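MrsD protein (Bacillus sp., PDB 1P3Y) catalyses the oxidative decarboxylation of the C-terminal cysteine of the lantibiotic mersacidin to an aminoenethiol, as an FAD-dependent homododecameric enzyme of the HFCD family. Local coordinates at residues L28-S33 with K175-I180; F35-V40 with G79-I84; H73-I78 with V107-L112; L95-T98 with A103-L106. One frame throughout, in Å; residues are numbered along the deposited sequence.

Contact 1. Residues L28-S33 with K175-I180; sequences LLYFKS and KALLAI
Leu177 packs against two consecutive aromatic rings, Tyr30 and Phe31, and presents a different part of its side chain to each. Its branch methyl CD2 lies 3.5 Å from CE2 of the Tyr30 ring, which it meets obliquely. Its CB, at the base of the side chain, comes within 3.6 Å of Phe31 CE1. The torsions explain why both neighbours can serve one leucine. Tyr30 swings its CG opposite the backbone N (chi1 -179°), whereas Phe31 keeps CG next to its own N and opposite the carbonyl carbon (chi1 -64°), and both rings reach toward helix 173-183. The two rings also meet, with Phe31 CE1 at the edge of the Tyr30 ring and in its plane. Leu177 crosses Tyr30 nearly at right angles but runs antiparallel alongside Phe31. Phe31 has a second partner one residue earlier: CB of Ala176 lies in the ring plane at its edge, 3.9 Å from CZ. The contact is entirely apolar and buries 191 Å² over both sides, with the closest alpha carbons, Phe31 CA and Leu177 CA, 7.0 Å apart, so side chains rather than backbones bridge the gap. This is hydrophobic packing away from the flavin site. Helix 25-31, which follows strand 10-15 and leads to strand 37-42, rests Phe31 on Ile13 and Ile38 of those strands. Beside it, the C-terminal helix 173-183 sets Ala176 and Ile180 on Phe121 of strand 119-122, so that both helices pack against the central parallel sheet of the Rossmann-like fold.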
# COMPACT_ATOMS: atom_id res chain seq x y z
N LEU A 28 -14.77 -31.39 13.06
CA LEU A 28 -13.38 -31.38 13.46
C LEU A 28 -13.13 -31.84 14.90
O LEU A 28 -12.24 -32.65 15.14
CB LEU A 28 -12.78 -29.97 13.23
CG LEU A 28 -11.76 -29.78 12.10
CD1 LEU A 28 -12.25 -30.43 10.82
CD2 LEU A 28 -11.51 -28.30 11.87
N LEU A 29 -13.92 -31.32 15.84
CA LEU A 29 -13.76 -31.68 17.25
C LEU A 29 -14.21 -33.11 17.53
O LEU A 29 -13.64 -33.81 18.37
CB LEU A 29 -14.51 -30.68 18.15
CG LEU A 29 -13.94 -29.25 18.16
CD1 LEU A 29 -14.83 -28.32 18.99
CD2 LEU A 29 -12.50 -29.27 18.70
N TYR A 30 -15.24 -33.54 16.81
CA TYR A 30 -15.75 -34.88 16.98
C TYR A 30 -14.76 -35.93 16.47
O TYR A 30 -14.63 -37.00 17.06
CB TYR A 30 -17.09 -35.03 16.26
CG TYR A 30 -17.70 -36.39 16.42
CD1 TYR A 30 -18.21 -36.81 17.65
CD2 TYR A 30 -17.76 -37.28 15.34
CE1 TYR A 30 -18.76 -38.07 17.81
CE2 TYR A 30 -18.30 -38.55 15.49
CZ TYR A 30 -18.80 -38.95 16.72
OH TYR A 30 -19.34 -40.21 16.86
N PHE A 31 -14.08 -35.62 15.38
CA PHE A 31 -13.12 -36.54 14.77
C PHE A 31 -11.78 -36.59 15.51
O PHE A 31 -10.99 -37.51 15.30
CB PHE A 31 -12.85 -36.14 13.32
CG PHE A 31 -14.05 -36.25 12.41
CD1 PHE A 31 -15.14 -37.03 12.76
CD2 PHE A 31 -14.06 -35.59 11.19
CE1 PHE A 31 -16.24 -37.15 11.91
CE2 PHE A 31 -15.16 -35.70 10.33
CZ PHE A 31 -16.25 -36.48 10.69
N LYS A 32 -11.53 -35.59 16.35
CA LYS A 32 -10.27 -35.49 17.09
C LYS A 32 -9.90 -36.72 17.92
O LYS A 32 -8.72 -37.06 18.03
CB LYS A 32 -10.29 -34.25 17.98
CG LYS A 32 -8.98 -33.98 18.70
CD LYS A 32 -8.72 -32.48 18.82
N SER A 33 -10.89 -37.37 18.51
CA SER A 33 -10.64 -38.54 19.34
C SER A 33 -10.53 -39.87 18.60
O SER A 33 -10.09 -40.87 19.17
CB SER A 33 -11.69 -38.64 20.46
OG SER A 33 -13.01 -38.62 19.95
N LYS A 175 -22.51 -39.70 11.73
CA LYS A 175 -22.78 -40.43 10.49
C LYS A 175 -21.53 -40.31 9.62
O LYS A 175 -20.99 -41.32 9.13
CB LYS A 175 -23.95 -39.81 9.72
CG LYS A 175 -25.15 -39.41 10.53
CD LYS A 175 -26.10 -40.55 10.75
CE LYS A 175 -27.43 -40.01 11.28
NZ LYS A 175 -27.23 -39.11 12.47
N ALA A 176 -21.08 -39.07 9.45
CA ALA A 176 -19.90 -38.76 8.64
C ALA A 176 -18.70 -39.62 9.04
O ALA A 176 -17.99 -40.16 8.18
CB ALA A 176 -19.56 -37.30 8.76
N LEU A 177 -18.47 -39.74 10.35
CA LEU A 177 -17.35 -40.56 10.83
C LEU A 177 -17.50 -41.99 10.30
O LEU A 177 -16.55 -42.58 9.78
CB LEU A 177 -17.31 -40.57 12.36
CG LEU A 177 -16.35 -41.56 13.04
CD1 LEU A 177 -14.93 -41.41 12.49
CD2 LEU A 177 -16.37 -41.29 14.55
N LEU A 178 -18.72 -42.54 10.43
CA LEU A 178 -19.00 -43.89 9.96
C LEU A 178 -18.71 -44.01 8.47
O LEU A 178 -18.08 -44.98 8.02
CB LEU A 178 -20.46 -44.25 10.25
CG LEU A 178 -20.86 -44.24 11.74
CD1 LEU A 178 -22.34 -44.57 11.86
CD2 LEU A 178 -20.03 -45.26 12.53
N ALA A 179 -19.16 -43.02 7.70
CA ALA A 179 -18.93 -43.02 6.26
C ALA A 179 -17.42 -43.04 5.99
O ALA A 179 -16.96 -43.71 5.06
CB ALA A 179 -19.58 -41.81 5.63
N ILE A 180 -16.65 -42.32 6.80
CA ILE A 180 -15.20 -42.30 6.60
C ILE A 180 -14.65 -43.71 6.84
O ILE A 180 -13.87 -44.23 6.04
CB ILE A 180 -14.48 -41.34 7.59
CG1 ILE A 180 -15.07 -39.93 7.51
CG2 ILE A 180 -12.98 -41.30 7.28
CD1 ILE A 180 -14.93 -39.31 6.17

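Contact 2. Residues F35-V40 with G79-I84; sequences FKEIRV and GRWADI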
# COMPACT_ATOMS: atom_id res chain seq x y z
N PHE A 35 -8.93 -40.16 15.35
CA PHE A 35 -7.75 -40.22 14.49
C PHE A 35 -6.47 -39.82 15.17
O PHE A 35 -6.48 -39.10 16.17
CB PHE A 35 -7.90 -39.34 13.24
CG PHE A 35 -9.12 -39.64 12.44
CD1 PHE A 35 -10.37 -39.15 12.84
CD2 PHE A 35 -9.02 -40.43 11.29
CE1 PHE A 35 -11.51 -39.44 12.09
CE2 PHE A 35 -10.16 -40.73 10.53
CZ PHE A 35 -11.41 -40.23 10.93
N LYS A 36 -5.36 -40.28 14.60
CA LYS A 36 -4.04 -39.98 15.13
C LYS A 36 -3.74 -38.49 15.06
O LYS A 36 -3.20 -37.91 16.00
CB LYS A 36 -2.97 -40.75 14.34
CG LYS A 36 -1.53 -40.51 14.83
CD LYS A 36 -0.48 -41.26 13.99
N GLU A 37 -4.11 -37.88 13.94
CA GLU A 37 -3.88 -36.46 13.73
C GLU A 37 -4.79 -35.98 12.59
O GLU A 37 -5.04 -36.71 11.63
CB GLU A 37 -2.40 -36.26 13.38
CG GLU A 37 -1.92 -34.81 13.38
CD GLU A 37 -0.47 -34.66 12.90
OE1 GLU A 37 -0.08 -33.51 12.59
OE2 GLU A 37 0.26 -35.70 12.85
N ILE A 38 -5.28 -34.75 12.72
CA ILE A 38 -6.16 -34.13 11.73
C ILE A 38 -5.67 -32.76 11.28
O ILE A 38 -5.42 -31.86 12.10
CB ILE A 38 -7.57 -33.90 12.27
CG1 ILE A 38 -8.14 -35.18 12.89
CG2 ILE A 38 -8.46 -33.37 11.15
CD1 ILE A 38 -9.55 -35.00 13.47
N ARG A 39 -5.55 -32.59 9.97
CA ARG A 39 -5.13 -31.31 9.42
C ARG A 39 -6.17 -30.85 8.40
O ARG A 39 -7.00 -31.64 7.94
CB ARG A 39 -3.76 -31.42 8.74
CG ARG A 39 -2.63 -31.52 9.72
CD ARG A 39 -1.31 -31.73 9.03
NE ARG A 39 -0.24 -31.95 10.00
CZ ARG A 39 1.00 -32.32 9.70
NH1 ARG A 39 1.36 -32.53 8.43
NH2 ARG A 39 1.87 -32.51 10.67
N VAL A 40 -6.11 -29.57 8.04
CA VAL A 40 -7.06 -29.03 7.09
C VAL A 40 -6.37 -28.30 5.93
O VAL A 40 -5.29 -27.74 6.09
CB VAL A 40 -8.02 -28.07 7.81
CG1 VAL A 40 -8.86 -27.29 6.81
CG2 VAL A 40 -8.90 -28.87 8.75
N GLY A 79 -0.67 -34.48 0.27
CA GLY A 79 -1.35 -35.61 -0.32
C GLY A 79 -0.77 -36.92 0.23
O GLY A 79 -1.51 -37.84 0.53
N ARG A 80 0.55 -37.00 0.35
CA ARG A 80 1.20 -38.20 0.87
C ARG A 80 1.11 -38.30 2.37
O ARG A 80 0.95 -39.39 2.92
CB ARG A 80 2.67 -38.27 0.45
CG ARG A 80 2.88 -38.82 -0.96
CD ARG A 80 4.31 -39.31 -1.16
NE ARG A 80 4.50 -39.99 -2.44
CZ ARG A 80 4.47 -39.39 -3.64
NH1 ARG A 80 4.27 -38.08 -3.72
NH2 ARG A 80 4.65 -40.10 -4.75
N TRP A 81 1.20 -37.15 3.04
CA TRP A 81 1.12 -37.07 4.51
C TRP A 81 -0.13 -37.74 5.04
O TRP A 81 -0.08 -38.46 6.05
CB TRP A 81 1.09 -35.60 4.98
CG TRP A 81 0.81 -35.46 6.46
CD1 TRP A 81 1.72 -35.54 7.47
CD2 TRP A 81 -0.48 -35.31 7.09
NE1 TRP A 81 1.09 -35.47 8.69
CE2 TRP A 81 -0.26 -35.33 8.49
CE3 TRP A 81 -1.79 -35.18 6.62
CZ2 TRP A 81 -1.31 -35.22 9.42
CZ3 TRP A 81 -2.84 -35.07 7.54
CH2 TRP A 81 -2.59 -35.09 8.93
N ALA A 82 -1.25 -37.46 4.38
CA ALA A 82 -2.53 -37.98 4.80
C ALA A 82 -2.78 -39.42 4.36
O ALA A 82 -2.36 -39.83 3.27
CB ALA A 82 -3.64 -37.07 4.27
N ASP A 83 -3.44 -40.18 5.23
CA ASP A 83 -3.79 -41.57 4.95
C ASP A 83 -5.19 -41.51 4.36
O ASP A 83 -5.55 -42.30 3.47
CB ASP A 83 -3.83 -42.41 6.23
CG ASP A 83 -2.48 -42.55 6.88
OD1 ASP A 83 -1.51 -42.88 6.16
OD2 ASP A 83 -2.38 -42.32 8.11
N ILE A 84 -5.99 -40.58 4.87
CA ILE A 84 -7.35 -40.40 4.39
C ILE A 84 -7.58 -38.93 4.05
O ILE A 84 -7.26 -38.03 4.84
CB ILE A 84 -8.37 -40.85 5.45
CG1 ILE A 84 -8.19 -42.35 5.74
CG2 ILE A 84 -9.80 -40.55 4.96
CD1 ILE A 84 -8.89 -42.80 7.01
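A stack of Arg39 on Trp81, with cation-pi character, joins strand 37-42 to the last turn of helix 75-81, and a smaller apolar contact between Phe35 and Ile84 accompanies it. The guanidinium lies flat on the indole, the planes only 11° apart and the group centres 3.7 Å from each other. Its cationic carbon is off-centre: Arg39 CZ is 3.8 Å from the centroid of the Trp81 five-membered ring. The aliphatic part of the arginine covers the other ring, where CD makes a CH-pi contact 3.6 Å from the centroid of the Trp81 six-membered ring, 16° off its normal. This coverage follows from an arginine chain extended from CG to NE, which lays methylenes and guanidinium along the indole in turn. Glu37, two residues earlier on the strand, comes to the indole edge instead of its face, with CD in the ring plane 3.6 Å from Trp81 CZ2 and the carboxylate turned 79° to the ring. At the other end, Ile84 CD1 approaches the Phe35 ring at its edge, 4.3 Å from CE2, next to Ile180 of the C-terminal helix. Strand 37-42 pairs through its backbone with strand 10-15 in the parallel sheet. Glu37 OE1 receives both Arg39 NE and NH2, the latter at 2.9 Å, in two weak, strongly bent bonds that are part of a salt bridge. The carboxylate probably offsets the arginine charge and limits the guanidinium's movement, approaching from the side on which the indole stacks. NH1 and Trp81 NE1, both donors, meet through stacking and not through a hydrogen bond.

Contact 3. Residues H73-I78 with V107-L112; sequences HSHVEI and VATTVL. With FAD (flavin-adenine dinucleotide), chain B.
His75 lies between Thr109 and the flavin, and its ring is used on several sides. The CG–ND1 side meets the Thr109 methyl CG2 obliquely, while NE2 reaches to 3.4 Å from FAD N10. One face has FAD C1' over it, offset toward the rim, and Val76 CG1 lies over the opposite face. The first torsion (chi1 56°) holds CG between the backbone N and the carbonyl carbon, turning the imidazole toward helix 106-113 and the cofactor. Ile78, one turn on, uses its terminal CD1 and CG1 against Thr110, and the two side chains cross at about a right angle. Ser74 starts helix 75-81 as its N-cap, through a weak bond from Glu77 N to OG. The closest alpha carbons, His75 CA and Thr110 CA, are 4.9 Å apart, a close approach of the two helices. The threonine hydroxyls are engaged: Thr110 OG1 bonds back to Leu106 O, and Thr109 OG1 bonds to Asn105 O while accepting from FAD O3' at 2.7 Å. Thr109 thus offers its hydroxyl to the ribityl chain and its methyl to His75, the active-site residue, which is consistent with Thr109 setting the imidazole and the cofactor relative to each other.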
# COMPACT_ATOMS: atom_id res chain seq x y z
N HIS A 73 1.89 -24.26 -0.28
CA HIS A 73 2.05 -25.53 0.40
C HIS A 73 2.17 -26.65 -0.65
O HIS A 73 1.70 -26.48 -1.78
CB HIS A 73 0.87 -25.75 1.33
CG HIS A 73 0.99 -25.02 2.63
ND1 HIS A 73 0.10 -24.04 3.04
CD2 HIS A 73 1.89 -25.15 3.65
CE1 HIS A 73 0.44 -23.61 4.24
NE2 HIS A 73 1.52 -24.26 4.63
N SER A 74 2.81 -27.77 -0.29
CA SER A 74 2.97 -28.86 -1.26
C SER A 74 1.81 -29.86 -1.28
O SER A 74 1.45 -30.45 -0.26
CB SER A 74 4.28 -29.62 -1.01
OG SER A 74 4.52 -30.57 -2.04
N HIS A 75 1.23 -30.03 -2.47
CA HIS A 75 0.11 -30.95 -2.68
C HIS A 75 0.60 -32.40 -2.54
O HIS A 75 -0.12 -33.26 -2.01
CB HIS A 75 -0.50 -30.74 -4.07
CG HIS A 75 0.49 -30.85 -5.19
ND1 HIS A 75 0.29 -31.66 -6.28
CD2 HIS A 75 1.71 -30.29 -5.36
CE1 HIS A 75 1.34 -31.60 -7.08
NE2 HIS A 75 2.22 -30.78 -6.54
N VAL A 76 1.81 -32.68 -3.02
CA VAL A 76 2.36 -34.03 -2.92
C VAL A 76 2.71 -34.33 -1.46
O VAL A 76 2.55 -35.47 -1.00
CB VAL A 76 3.65 -34.19 -3.79
CG1 VAL A 76 3.38 -33.69 -5.21
CG2 VAL A 76 4.82 -33.45 -3.15
N GLU A 77 3.17 -33.32 -0.74
CA GLU A 77 3.51 -33.49 0.67
C GLU A 77 2.26 -33.70 1.49
O GLU A 77 2.21 -34.63 2.30
CB GLU A 77 4.27 -32.27 1.21
CG GLU A 77 5.64 -32.08 0.61
CD GLU A 77 6.60 -33.22 0.92
OE1 GLU A 77 6.34 -34.37 0.49
OE2 GLU A 77 7.62 -32.95 1.59
N ILE A 78 1.25 -32.86 1.30
CA ILE A 78 0.04 -33.04 2.10
C ILE A 78 -0.74 -34.24 1.58
O ILE A 78 -1.38 -34.94 2.36
CB ILE A 78 -0.85 -31.76 2.12
CG1 ILE A 78 -1.54 -31.55 0.78
CG2 ILE A 78 -0.01 -30.54 2.50
CD1 ILE A 78 -2.49 -30.40 0.81
N VAL A 107 -6.98 -27.69 -2.97
CA VAL A 107 -7.94 -28.76 -2.63
C VAL A 107 -8.10 -29.77 -3.77
O VAL A 107 -8.01 -30.98 -3.57
CB VAL A 107 -9.32 -28.16 -2.25
CG1 VAL A 107 -10.39 -29.26 -2.17
CG2 VAL A 107 -9.21 -27.43 -0.89
N ALA A 108 -8.31 -29.26 -4.98
CA ALA A 108 -8.46 -30.11 -6.14
C ALA A 108 -7.15 -30.79 -6.55
O ALA A 108 -7.14 -31.91 -7.05
CB ALA A 108 -9.01 -29.28 -7.32
N THR A 109 -6.04 -30.09 -6.36
CA THR A 109 -4.74 -30.63 -6.72
C THR A 109 -4.39 -31.81 -5.81
O THR A 109 -3.87 -32.85 -6.24
CB THR A 109 -3.63 -29.53 -6.60
OG1 THR A 109 -3.95 -28.43 -7.47
CG2 THR A 109 -2.26 -30.09 -7.00
N THR A 110 -4.67 -31.63 -4.53
CA THR A 110 -4.38 -32.65 -3.56
C THR A 110 -5.09 -33.95 -3.90
O THR A 110 -4.55 -35.03 -3.68
CB THR A 110 -4.77 -32.18 -2.16
OG1 THR A 110 -4.01 -30.99 -1.85
CG2 THR A 110 -4.49 -33.26 -1.11
N VAL A 111 -6.29 -33.86 -4.47
CA VAL A 111 -7.02 -35.06 -4.85
C VAL A 111 -6.15 -35.89 -5.79
O VAL A 111 -6.03 -37.10 -5.63
CB VAL A 111 -8.38 -34.73 -5.53
CG1 VAL A 111 -8.99 -36.00 -6.15
CG2 VAL A 111 -9.35 -34.15 -4.50
N LEU A 112 -5.53 -35.24 -6.77
CA LEU A 112 -4.68 -35.95 -7.71
C LEU A 112 -3.39 -36.43 -7.07
O LEU A 112 -2.84 -37.44 -7.49
CB LEU A 112 -4.31 -35.08 -8.91
CG LEU A 112 -5.40 -34.71 -9.92
CD1 LEU A 112 -4.81 -33.77 -10.93
CD2 LEU A 112 -5.96 -35.92 -10.59
PA FAD B . -2.03 -21.81 -12.55
O1A FAD B . -0.64 -21.37 -12.10
O2A FAD B . -2.79 -20.91 -13.49
O5B FAD B . -3.01 -22.08 -11.26
C5B FAD B . -2.54 -22.26 -9.89
C4B FAD B . -2.61 -20.98 -9.08
O4B FAD B . -2.66 -19.85 -9.96
C3B FAD B . -3.86 -20.84 -8.19
O3B FAD B . -3.36 -20.78 -6.86
C2B FAD B . -4.53 -19.61 -8.70
O2B FAD B . -5.27 -18.80 -7.83
C1B FAD B . -3.39 -18.82 -9.35
N9A FAD B . -3.69 -17.84 -10.44
C8A FAD B . -4.13 -18.03 -11.82
N7A FAD B . -4.29 -16.92 -12.50
C5A FAD B . -3.96 -15.88 -11.57
C6A FAD B . -3.94 -14.43 -11.64
N6A FAD B . -4.25 -13.76 -12.76
N1A FAD B . -3.57 -13.70 -10.47
C2A FAD B . -3.24 -14.34 -9.30
N3A FAD B . -3.22 -15.75 -9.14
C4A FAD B . -3.63 -16.42 -10.39
N1 FAD B . 1.23 -29.98 -10.76
C2 FAD B . 1.49 -30.86 -11.79
O2 FAD B . 0.55 -31.36 -12.46
N3 FAD B . 2.82 -31.20 -12.09
C4 FAD B . 3.99 -30.69 -11.39
O4 FAD B . 5.17 -31.08 -11.74
C4X FAD B . 3.69 -29.80 -10.37
N5 FAD B . 4.82 -29.25 -9.66
C5X FAD B . 4.55 -28.30 -8.62
C6 FAD B . 5.62 -27.72 -7.89
C7 FAD B . 5.43 -26.74 -6.82
C7M FAD B . 6.69 -26.17 -6.10
C8 FAD B . 4.05 -26.35 -6.49
C8M FAD B . 3.70 -25.34 -5.41
C9 FAD B . 2.95 -26.89 -7.18
C9A FAD B . 3.14 -27.86 -8.24
N10 FAD B . 2.06 -28.52 -9.05
C10 FAD B . 2.32 -29.45 -10.07
C1' FAD B . 0.71 -28.15 -8.74
C2' FAD B . 0.04 -27.17 -9.64
O2' FAD B . 0.84 -25.90 -9.59
C3' FAD B . -1.33 -26.87 -9.17
O3' FAD B . -2.27 -27.91 -9.53
C4' FAD B . -1.91 -25.53 -9.72
O4' FAD B . -3.24 -25.35 -9.12
C5' FAD B . -2.08 -25.47 -11.22
O5' FAD B . -0.87 -25.02 -11.85
P FAD B . -0.85 -24.42 -13.31
O1P FAD B . 0.55 -24.08 -13.59
O2P FAD B . -1.50 -25.42 -14.24
O3P FAD B . -1.91 -23.20 -13.26

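Contact 4. Residues L95-T98 with A103-L106; sequences LGQT and AMNL. With FAD (flavin-adenine dinucleotide), chain B.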
# COMPACT_ATOMS: atom_id res chain seq x y z
N LEU A 95 -16.40 -30.62 -7.23
CA LEU A 95 -16.85 -31.86 -7.85
C LEU A 95 -16.55 -31.79 -9.35
O LEU A 95 -16.00 -32.74 -9.92
CB LEU A 95 -18.36 -32.09 -7.65
CG LEU A 95 -18.80 -32.30 -6.19
CD1 LEU A 95 -20.32 -32.43 -6.10
CD2 LEU A 95 -18.12 -33.53 -5.60
N GLY A 96 -16.90 -30.65 -9.98
CA GLY A 96 -16.64 -30.49 -11.40
C GLY A 96 -15.15 -30.49 -11.75
O GLY A 96 -14.72 -30.99 -12.80
N GLN A 97 -14.33 -29.94 -10.86
CA GLN A 97 -12.92 -29.89 -11.16
C GLN A 97 -12.30 -31.27 -11.03
O GLN A 97 -11.58 -31.72 -11.93
CB GLN A 97 -12.18 -28.89 -10.24
CG GLN A 97 -12.18 -27.45 -10.76
CD GLN A 97 -11.35 -26.48 -9.91
OE1 GLN A 97 -10.13 -26.62 -9.79
NE2 GLN A 97 -12.01 -25.50 -9.32
N THR A 98 -12.60 -31.94 -9.92
CA THR A 98 -12.00 -33.24 -9.67
C THR A 98 -12.50 -34.30 -10.65
O THR A 98 -11.73 -35.12 -11.14
CB THR A 98 -12.25 -33.70 -8.21
OG1 THR A 98 -13.63 -33.51 -7.89
CG2 THR A 98 -11.38 -32.88 -7.25
N ALA A 103 -7.36 -28.86 -11.78
CA ALA A 103 -6.97 -28.54 -10.43
C ALA A 103 -6.41 -27.12 -10.35
O ALA A 103 -5.19 -26.90 -10.50
CB ALA A 103 -5.94 -29.57 -9.93
N MET A 104 -7.32 -26.18 -10.13
CA MET A 104 -6.98 -24.76 -10.03
C MET A 104 -6.75 -24.26 -8.61
O MET A 104 -6.47 -23.08 -8.41
CB MET A 104 -8.06 -23.90 -10.72
CG MET A 104 -7.86 -23.74 -12.23
SD MET A 104 -6.20 -23.03 -12.67
CE MET A 104 -6.53 -21.27 -12.60
N ASN A 105 -6.90 -25.13 -7.62
CA ASN A 105 -6.62 -24.76 -6.24
C ASN A 105 -6.02 -25.96 -5.55
O ASN A 105 -6.04 -27.08 -6.11
CB ASN A 105 -7.86 -24.24 -5.47
CG ASN A 105 -9.06 -25.18 -5.55
OD1 ASN A 105 -8.94 -26.41 -5.47
ND2 ASN A 105 -10.24 -24.58 -5.68
N LEU A 106 -5.47 -25.74 -4.36
CA LEU A 106 -4.79 -26.80 -3.65
C LEU A 106 -5.72 -27.98 -3.32
O LEU A 106 -5.31 -29.14 -3.43
CB LEU A 106 -4.11 -26.22 -2.40
CG LEU A 106 -3.16 -27.08 -1.57
CD1 LEU A 106 -2.00 -27.60 -2.39
CD2 LEU A 106 -2.65 -26.25 -0.41
PA FAD B . -2.03 -21.81 -12.55
O1A FAD B . -0.64 -21.37 -12.10
O2A FAD B . -2.79 -20.91 -13.49
O5B FAD B . -3.01 -22.08 -11.26
C5B FAD B . -2.54 -22.26 -9.89
C4B FAD B . -2.61 -20.98 -9.08
O4B FAD B . -2.66 -19.85 -9.96
C3B FAD B . -3.86 -20.84 -8.19
O3B FAD B . -3.36 -20.78 -6.86
C2B FAD B . -4.53 -19.61 -8.70
O2B FAD B . -5.27 -18.80 -7.83
C1B FAD B . -3.39 -18.82 -9.35
N9A FAD B . -3.69 -17.84 -10.44
C8A FAD B . -4.13 -18.03 -11.82
N7A FAD B . -4.29 -16.92 -12.50
C5A FAD B . -3.96 -15.88 -11.57
C6A FAD B . -3.94 -14.43 -11.64
N6A FAD B . -4.25 -13.76 -12.76
N1A FAD B . -3.57 -13.70 -10.47
C2A FAD B . -3.24 -14.34 -9.30
N3A FAD B . -3.22 -15.75 -9.14
C4A FAD B . -3.63 -16.42 -10.39
N1 FAD B . 1.23 -29.98 -10.76
C2 FAD B . 1.49 -30.86 -11.79
O2 FAD B . 0.55 -31.36 -12.46
N3 FAD B . 2.82 -31.20 -12.09
C4 FAD B . 3.99 -30.69 -11.39
O4 FAD B . 5.17 -31.08 -11.74
C4X FAD B . 3.69 -29.80 -10.37
N5 FAD B . 4.82 -29.25 -9.66
C5X FAD B . 4.55 -28.30 -8.62
C6 FAD B . 5.62 -27.72 -7.89
C7 FAD B . 5.43 -26.74 -6.82
C7M FAD B . 6.69 -26.17 -6.10
C8 FAD B . 4.05 -26.35 -6.49
C8M FAD B . 3.70 -25.34 -5.41
C9 FAD B . 2.95 -26.89 -7.18
C9A FAD B . 3.14 -27.86 -8.24
N10 FAD B . 2.06 -28.52 -9.05
C10 FAD B . 2.32 -29.45 -10.07
C1' FAD B . 0.71 -28.15 -8.74
C2' FAD B . 0.04 -27.17 -9.64
O2' FAD B . 0.84 -25.90 -9.59
C3' FAD B . -1.33 -26.87 -9.17
O3' FAD B . -2.27 -27.91 -9.53
C4' FAD B . -1.91 -25.53 -9.72
O4' FAD B . -3.24 -25.35 -9.12
C5' FAD B . -2.08 -25.47 -11.22
O5' FAD B . -0.87 -25.02 -11.85
P FAD B . -0.85 -24.42 -13.31
O1P FAD B . 0.55 -24.08 -13.59
O2P FAD B . -1.50 -25.42 -14.24
O3P FAD B . -1.91 -23.20 -13.26
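The carbonyl oxygen of Ala103 takes two ribityl hydroxyls of FAD, O4' at 2.8 Å and O3' at 3.2 Å, and the far side of the same peptide unit is held by Gln97. The segment 103-106 is the loop between helices 92-99 and 106-113 of this Rossmann-type flavoprotein, and it forms a cofactor-binding edge leading into a helix N-cap. Met104 N donates to Gln97 OE1 at 2.9 Å in a nearly straight bond (169° at the hydrogen), with the donor almost along the C=O axis. Gln97 gets there with its chain extended beyond CG, reaching out from helix 92-99, while its NE2 bonds weakly to Asn93 OD1 one turn back. Because the Ala103–Met104 peptide thus donates on one side and accepts on the other, Gln97 probably steadies, from the second shell, the carbonyl that binds the ribityl chain. Asn105 then caps helix 106-113, its OD1 accepting from Ala108 N, while its ND2 bonds to O2A of another bound FAD. Ala103 N donates to Asn93 OD1 of a second subunit, and Met104 packs on Gln97 of that subunit and Met104 of a third, so the loop lies where subunits and cofactors meet. The Met104 side chain, bent at chi2 and chi3, turns from Gln97 to the cofactor and brings SD to 3.6 Å from FAD O5B.

From the N terminus, the chain opens contact 1 at 28-33, on the end of helix 25-31, and closes it only at 175-180, tying that helix to the C-terminal helix 173-183; the other three contacts fall within this long excursion. Contact 2 opens at 35-40 and ties strand 37-42 to helix 75-81; it adjoins contact 1 where Leu177 meets Phe35. Before it closes at 79-84, contact 3 opens at 73-78, so these two cross, touching at Gly79 and Thr110. Contact 3 closes at 107-112, tying helices 75-81 and 106-113 and enclosing the short loop of contact 4, 95-98 to 103-106. Contacts 3 and 4 adjoin, both touching FAD and a second subunit, across the chain's centre from contact 1.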